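Local coordinates for Lmo2349 protein (PDB 4GVO), which probably binds cystine or a related amino acid outside the cell and delivers it to an ABC transporter for uptake, at residues A[54-59]-A[68-73]. Residues are numbered along the deposited sequence; the frame is centred on the assembly and turned at random.
Sequences KTMDFS and GKVDIV. With HIS (histidine), chain E.
The carbonyl oxygen of Lys69 is the polar atom of residues 68-73 nearest the other segment: Lys54 CE lies 3.4 Å from Lys69 O, while NZ stands too far off to bond it. This approach belongs to one of two modelled lysine conformers and is tentative; in it CG is anti to N (chi1 -176°) and the chain bends at chi3 and chi4. On the way its aliphatic chain passes slantwise over the valine, with Lys54 CD 3.8 Å from Val70 CG1. The same methyl meets Met56 from another direction, tip to tip, Met56 CE standing 3.9 Å from Val70 CG1. Thus one branch of a buried valine receives both side chains of residues 54-59 that make the contact, which is small at 120 Å² and chiefly apolar. Ser64 of helix 61-66 touches both Met56 and Val70, and Thr12 of strand 9-15 touches Lys54 and Val70. Farther along, Phe58 lies against the bound histidine: HIS CD2 lies 3.7 Å above the ring plane, over its centre, and Phe58 CE1 is 3.6 Å from HIS CB. S-oxy cysteine, modelled in the same pocket, touches this ring too. Strands 49-55 and 72-73 flank strand 9-15 in parallel, and helix 61-66 links them across it, a beta-alpha-beta crossover in a family 3 solute-binding lobe whose loop after strand 49-55 supplies an aromatic wall of the ligand pocket.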
loop_
_atom_site.group_PDB
_atom_site.type_symbol
_atom_site.label_atom_id
_atom_site.label_comp_id
_atom_site.label_asym_id
_atom_site.label_seq_id
_atom_site.Cartn_x
_atom_site.Cartn_y
_atom_site.Cartn_z
ATOM N N LYS A 54 -0.683 -7.427 14.785
ATOM C CA LYS A 54 0.710 -7.287 15.174
ATOM C C LYS A 54 1.292 -6.186 14.295
ATOM O O LYS A 54 1.437 -6.360 13.087
ATOM C CB LYS A 54 1.483 -8.594 14.990
ATOM C CG LYS A 54 2.920 -8.526 15.483
ATOM C CD LYS A 54 3.743 -9.759 15.129
ATOM C CE LYS A 54 3.438 -10.975 15.973
ATOM N NZ LYS A 54 4.078 -10.928 17.326
ATOM N N THR A 55 1.577 -5.028 14.908
ATOM C CA THR A 55 2.083 -3.887 14.172
ATOM C C THR A 55 3.596 -3.931 14.099
ATOM O O THR A 55 4.260 -4.409 14.998
ATOM C CB THR A 55 1.594 -2.568 14.767
ATOM O OG1 THR A 55 2.024 -2.471 16.127
ATOM C CG2 THR A 55 0.080 -2.480 14.671
ATOM N N MET A 56 4.102 -3.453 12.975
ATOM C CA MET A 56 5.542 -3.480 12.682
ATOM C C MET A 56 5.833 -2.472 11.596
ATOM O O MET A 56 4.910 -1.930 10.975
ATOM C CB MET A 56 6.045 -4.899 12.345
ATOM C CG MET A 56 5.439 -5.428 11.086
ATOM S SD MET A 56 5.801 -7.153 10.862
ATOM C CE MET A 56 4.782 -7.903 12.157
ATOM N N ASP A 57 7.105 -2.230 11.356
ATOM C CA ASP A 57 7.512 -1.461 10.176
ATOM C C ASP A 57 6.995 -2.183 8.918
ATOM O O ASP A 57 7.079 -3.425 8.823
ATOM C CB ASP A 57 9.022 -1.364 10.077
ATOM C CG ASP A 57 9.645 -0.436 11.134
ATOM O OD1 ASP A 57 9.031 0.604 11.492
ATOM O OD2 ASP A 57 10.774 -0.749 11.580
ATOM N N PHE A 58 6.552 -1.392 7.943
ATOM C CA PHE A 58 6.141 -1.968 6.654
ATOM C C PHE A 58 7.211 -2.909 6.103
ATOM O O PHE A 58 6.883 -3.993 5.590
ATOM C CB PHE A 58 5.825 -0.832 5.676
ATOM C CG PHE A 58 5.647 -1.293 4.259
ATOM C CD1 PHE A 58 4.529 -2.034 3.916
ATOM C CD2 PHE A 58 6.660 -1.113 3.342
ATOM C CE1 PHE A 58 4.398 -2.547 2.645
ATOM C CE2 PHE A 58 6.515 -1.591 2.062
ATOM C CZ PHE A 58 5.403 -2.342 1.717
ATOM N N SER A 59 8.471 -2.516 6.195
ATOM C CA SER A 59 9.560 -3.305 5.621
ATOM C C SER A 59 9.756 -4.669 6.245
ATOM O O SER A 59 10.441 -5.495 5.646
ATOM C CB SER A 59 10.853 -2.533 5.727
ATOM O OG SER A 59 11.182 -2.252 7.087
ATOM N N GLY A 68 6.563 -17.065 9.401
ATOM C CA GLY A 68 5.393 -17.587 10.081
ATOM C C GLY A 68 5.006 -16.865 11.335
ATOM O O GLY A 68 4.220 -17.402 12.162
ATOM N N LYS A 69 5.501 -15.638 11.480
ATOM C CA LYS A 69 5.236 -14.883 12.709
ATOM C C LYS A 69 3.941 -14.039 12.663
ATOM O O LYS A 69 3.505 -13.489 13.679
ATOM C CB LYS A 69 6.473 -14.062 13.091
ATOM C CG LYS A 69 7.656 -14.950 13.527
ATOM C CD LYS A 69 8.947 -14.147 13.624
ATOM C CE LYS A 69 10.149 -15.037 13.947
ATOM N NZ LYS A 69 11.438 -14.371 13.605
ATOM N N VAL A 70 3.393 -13.904 11.457
ATOM C CA VAL A 70 2.021 -13.473 11.245
ATOM C C VAL A 70 1.364 -14.475 10.262
ATOM O O VAL A 70 2.058 -15.186 9.536
ATOM C CB VAL A 70 1.914 -12.038 10.720
ATOM C CG1 VAL A 70 2.469 -11.009 11.756
ATOM C CG2 VAL A 70 2.563 -11.899 9.350
ATOM N N ASP A 71 0.036 -14.521 10.254
ATOM C CA ASP A 71 -0.729 -15.351 9.358
ATOM C C ASP A 71 -1.219 -14.666 8.097
ATOM O O ASP A 71 -1.417 -15.312 7.059
ATOM C CB ASP A 71 -1.924 -15.959 10.103
ATOM C CG ASP A 71 -1.514 -16.706 11.374
ATOM O OD1 ASP A 71 -0.591 -17.557 11.303
ATOM O OD2 ASP A 71 -2.096 -16.443 12.468
ATOM N N ILE A 72 -1.418 -13.364 8.179
ATOM C CA ILE A 72 -1.920 -12.540 7.085
ATOM C C ILE A 72 -1.233 -11.223 7.165
ATOM O O ILE A 72 -0.952 -10.764 8.284
ATOM C CB ILE A 72 -3.433 -12.240 7.240
ATOM C CG1 ILE A 72 -4.237 -13.529 7.217
ATOM C CG2 ILE A 72 -3.922 -11.274 6.157
ATOM C CD1 ILE A 72 -5.756 -13.336 7.301
ATOM N N VAL A 73 -1.004 -10.604 6.008
ATOM C CA VAL A 73 -0.529 -9.198 5.973
ATOM C C VAL A 73 -1.608 -8.363 5.301
ATOM O O VAL A 73 -2.131 -8.758 4.232
ATOM C CB VAL A 73 0.816 -9.090 5.238
ATOM C CG1 VAL A 73 1.174 -7.634 4.928
ATOM C CG2 VAL A 73 1.918 -9.743 6.076
HETATM N N HIS E . 1.138 -0.863 -2.043
HETATM C CA HIS E . 2.494 -1.128 -1.469
HETATM C C HIS E . 3.050 -2.452 -1.874
HETATM O O HIS E . 2.297 -3.271 -2.422
HETATM C CB HIS E . 2.447 -1.040 0.046
HETATM C CG HIS E . 2.630 0.362 0.544
HETATM N ND1 HIS E . 1.750 1.330 0.248
HETATM C CD2 HIS E . 3.671 0.979 1.280
HETATM C CE1 HIS E . 2.195 2.499 0.775
HETATM N NE2 HIS E . 3.347 2.260 1.420
HETATM O OXT HIS E . 4.260 -2.702 -1.669
#